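Local coordinates for protein N-acetyltransferase (Trypanosoma brucei, PDB 3I3G) that probably catalyses acetyl transfer from acetyl-CoA to D-glucosamine 6-phosphate, an early step towards UDP-N-acetylglucosamine, as a GNAT-family enzyme of the GNA1 subfamily, at residues G97-V102 with A116-L121. Residues are numbered along the deposited sequence; the frame is centred on the assembly and turned at random.
Sequences GHIEDV and ALIMDL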
ATOM      1  N   GLY A  97      -5.689   3.695  -5.429  1.00 16.21           N
ATOM      2  CA  GLY A  97      -6.143   2.348  -5.104  1.00 16.01           C
ATOM      3  C   GLY A  97      -5.004   1.346  -5.132  1.00 16.00           C
ATOM      4  O   GLY A  97      -4.395   1.114  -6.175  1.00 15.98           O
ATOM      5  N   HIS A  98      -4.713   0.757  -3.976  1.00 15.86           N
ATOM      6  CA  HIS A  98      -3.662  -0.244  -3.864  1.00 15.87           C
ATOM      7  C   HIS A  98      -4.266  -1.642  -3.816  1.00 15.84           C
ATOM      8  O   HIS A  98      -4.915  -2.007  -2.837  1.00 15.78           O
ATOM      9  CB  HIS A  98      -2.830  -0.010  -2.603  1.00 15.96           C
ATOM     10  CG  HIS A  98      -2.102   1.298  -2.591  1.00 16.15           C
ATOM     11  ND1 HIS A  98      -0.751   1.400  -2.843  1.00 16.80           N
ATOM     12  CD2 HIS A  98      -2.536   2.558  -2.354  1.00 16.52           C
ATOM     13  CE1 HIS A  98      -0.385   2.667  -2.763  1.00 16.58           C
ATOM     14  NE2 HIS A  98      -1.450   3.390  -2.468  1.00 16.58           N
ATOM     15  N   ILE A  99      -4.054  -2.417  -4.875  1.00 15.77           N
ATOM     16  CA  ILE A  99      -4.527  -3.796  -4.913  1.00 15.76           C
ATOM     17  C   ILE A  99      -3.467  -4.738  -4.353  1.00 15.84           C
ATOM     18  O   ILE A  99      -2.297  -4.667  -4.729  1.00 15.79           O
ATOM     19  CB  ILE A  99      -4.923  -4.227  -6.337  1.00 15.72           C
ATOM     20  CG1 ILE A  99      -6.178  -3.474  -6.785  1.00 15.54           C
ATOM     21  CG2 ILE A  99      -5.160  -5.730  -6.397  1.00 15.70           C
ATOM     22  CD1 ILE A  99      -6.686  -3.882  -8.156  1.00 15.52           C
ATOM     23  N   GLU A 100      -3.887  -5.615  -3.446  1.00 15.96           N
ATOM     24  CA  GLU A 100      -2.966  -6.497  -2.741  1.00 16.29           C
ATOM     25  C   GLU A 100      -3.444  -7.942  -2.741  1.00 16.19           C
ATOM     26  O   GLU A 100      -4.640  -8.214  -2.844  1.00 16.13           O
ATOM     27  CB  GLU A 100      -2.802  -6.033  -1.290  1.00 16.39           C
ATOM     28  CG  GLU A 100      -2.075  -4.710  -1.124  1.00 17.31           C
ATOM     29  CD  GLU A 100      -0.570  -4.863  -1.197  1.00 18.41           C
ATOM     30  OE1 GLU A 100      -0.052  -5.906  -0.750  1.00 19.41           O
ATOM     31  OE2 GLU A 100       0.096  -3.933  -1.693  1.00 19.29           O
ATOM     32  N   ASP A 101      -2.524  -8.854  -2.690  1.00 16.23           N
ATOM     33  CA  ASP A 101      -2.780 -10.226  -2.411  1.00 16.34           C
ATOM     34  C   ASP A 101      -3.869 -10.811  -3.316  1.00 16.28           C
ATOM     35  O   ASP A 101      -4.884 -11.169  -2.851  1.00 16.18           O
ATOM     36  CB  ASP A 101      -3.173 -10.385  -0.955  1.00 16.48           C
ATOM     37  CG  ASP A 101      -1.986 -10.192  -0.009  1.00 16.79           C
ATOM     38  OD1 ASP A 101      -0.941 -10.717  -0.231  1.00 17.29           O
ATOM     39  OD2 ASP A 101      -2.149  -9.449   0.870  1.00 18.02           O
ATOM     40  N   VAL A 102      -3.630 -10.813  -4.613  1.00 16.28           N
ATOM     41  CA  VAL A 102      -4.542 -11.398  -5.585  1.00 16.34           C
ATOM     42  C   VAL A 102      -4.198 -12.874  -5.755  1.00 16.43           C
ATOM     43  O   VAL A 102      -3.076 -13.219  -6.122  1.00 16.37           O
ATOM     44  CB  VAL A 102      -4.443 -10.690  -6.948  1.00 16.37           C
ATOM     45  CG1 VAL A 102      -5.436 -11.291  -7.936  1.00 16.24           C
ATOM     46  CG2 VAL A 102      -4.680  -9.194  -6.787  1.00 16.23           C
ATOM     47  N   ALA A 116     -12.250 -10.858 -13.060  1.00 17.55           N
ATOM     48  CA  ALA A 116     -13.440 -10.383 -12.362  1.00 17.32           C
ATOM     49  C   ALA A 116     -13.075  -9.655 -11.071  1.00 17.19           C
ATOM     50  O   ALA A 116     -13.600  -8.582 -10.781  1.00 17.10           O
ATOM     51  CB  ALA A 116     -14.384 -11.541 -12.074  1.00 17.32           C
ATOM     52  N   LEU A 117     -12.173 -10.250 -10.298  1.00 17.05           N
ATOM     53  CA  LEU A 117     -11.730  -9.654  -9.041  1.00 16.99           C
ATOM     54  C   LEU A 117     -11.077  -8.293  -9.263  1.00 17.02           C
ATOM     55  O   LEU A 117     -11.435  -7.310  -8.614  1.00 16.94           O
ATOM     56  CB  LEU A 117     -10.764 -10.592  -8.313  1.00 16.95           C
ATOM     57  CG  LEU A 117     -11.397 -11.798  -7.613  1.00 16.78           C
ATOM     58  CD1 LEU A 117     -10.340 -12.826  -7.233  1.00 16.79           C
ATOM     59  CD2 LEU A 117     -12.180 -11.352  -6.392  1.00 16.89           C
ATOM     60  N   ILE A 118     -10.119  -8.240 -10.183  1.00 17.11           N
ATOM     61  CA  ILE A 118      -9.404  -6.999 -10.470  1.00 17.28           C
ATOM     62  C   ILE A 118     -10.347  -5.896 -10.950  1.00 17.46           C
ATOM     63  O   ILE A 118     -10.292  -4.767 -10.465  1.00 17.40           O
ATOM     64  CB  ILE A 118      -8.290  -7.213 -11.509  1.00 17.23           C
ATOM     65  CG1 ILE A 118      -7.250  -8.202 -10.977  1.00 17.19           C
ATOM     66  CG2 ILE A 118      -7.635  -5.888 -11.867  1.00 17.24           C
ATOM     67  CD1 ILE A 118      -6.586  -7.763  -9.684  1.00 17.13           C
ATOM     68  N   MET A 119     -11.208  -6.228 -11.906  1.00 17.70           N
ATOM     69  CA  MET A 119     -12.169  -5.263 -12.430  1.00 18.08           C
ATOM     70  C   MET A 119     -13.063  -4.726 -11.318  1.00 17.96           C
ATOM     71  O   MET A 119     -13.329  -3.527 -11.249  1.00 17.92           O
ATOM     72  CB  MET A 119     -13.020  -5.894 -13.535  1.00 18.34           C
ATOM     73  CG  MET A 119     -12.251  -6.213 -14.807  1.00 19.49           C
ATOM     74  SD  MET A 119     -11.560  -4.744 -15.596  1.00 23.00           S
ATOM     75  CE  MET A 119     -10.259  -4.312 -14.443  1.00 22.21           C
ATOM     76  N   ASP A 120     -13.517  -5.621 -10.447  1.00 17.91           N
ATOM     77  CA  ASP A 120     -14.356  -5.234  -9.319  1.00 17.97           C
ATOM     78  C   ASP A 120     -13.659  -4.184  -8.462  1.00 17.99           C
ATOM     79  O   ASP A 120     -14.243  -3.152  -8.132  1.00 17.96           O
ATOM     80  CB  ASP A 120     -14.701  -6.456  -8.464  1.00 17.97           C
ATOM     81  CG  ASP A 120     -15.689  -6.133  -7.357  1.00 18.02           C
ATOM     82  OD1 ASP A 120     -16.782  -5.612  -7.663  1.00 18.08           O
ATOM     83  OD2 ASP A 120     -15.377  -6.409  -6.181  1.00 18.30           O
ATOM     84  N   LEU A 121     -12.408  -4.454  -8.103  1.00 18.07           N
ATOM     85  CA  LEU A 121     -11.643  -3.544  -7.258  1.00 18.29           C
ATOM     86  C   LEU A 121     -11.382  -2.215  -7.960  1.00 18.54           C
ATOM     87  O   LEU A 121     -11.342  -1.163  -7.321  1.00 18.52           O
ATOM     88  CB  LEU A 121     -10.326  -4.189  -6.821  1.00 18.18           C
ATOM     89  CG  LEU A 121     -10.463  -5.422  -5.927  1.00 18.04           C
ATOM     90  CD1 LEU A 121      -9.111  -5.842  -5.370  1.00 17.61           C
ATOM     91  CD2 LEU A 121     -11.448  -5.152  -4.800  1.00 18.11           C
TER
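The helical turn that presents Ile118 and Leu121 to Ile99 is held by backbone hydrogen bonds from Asp120 N to Ala116 O (3.0 Å) and from Leu121 N to Leu117 O (3.1 Å). Against the strand the contact itself is wholly aliphatic. Ile99 reaches out with CD1 to Leu121 CB at 3.9 Å, while Leu121 CD1 lies against the inner part of the same side chain, 4.0 Å from Ile99 CG1. One turn back, Ile118 bends at CG1 (chi2 -59°), and its CD1 methyl meets both Ile99 CG2 (4.1 Å) and Val102 CG2 (3.8 Å), crossing the valine at roughly a right angle. Ile99 and Val102 can both face the helix, although three residues apart, because Asp101 takes a left-handed backbone conformation (phi 52°) that breaks the strand's alternation, consistent with the beta bulge of the fourth strand in GNAT folds. The helix runs nearly antiparallel to the strand, as expected within the beta-alpha-beta unit 96-104, 113-127 and 132-137. Leu148 and Phe150 also pack on Ile118. With polar groups absent from the touching surfaces, shape and hydrophobic burial probably hold helix 113-127 to the sheet here.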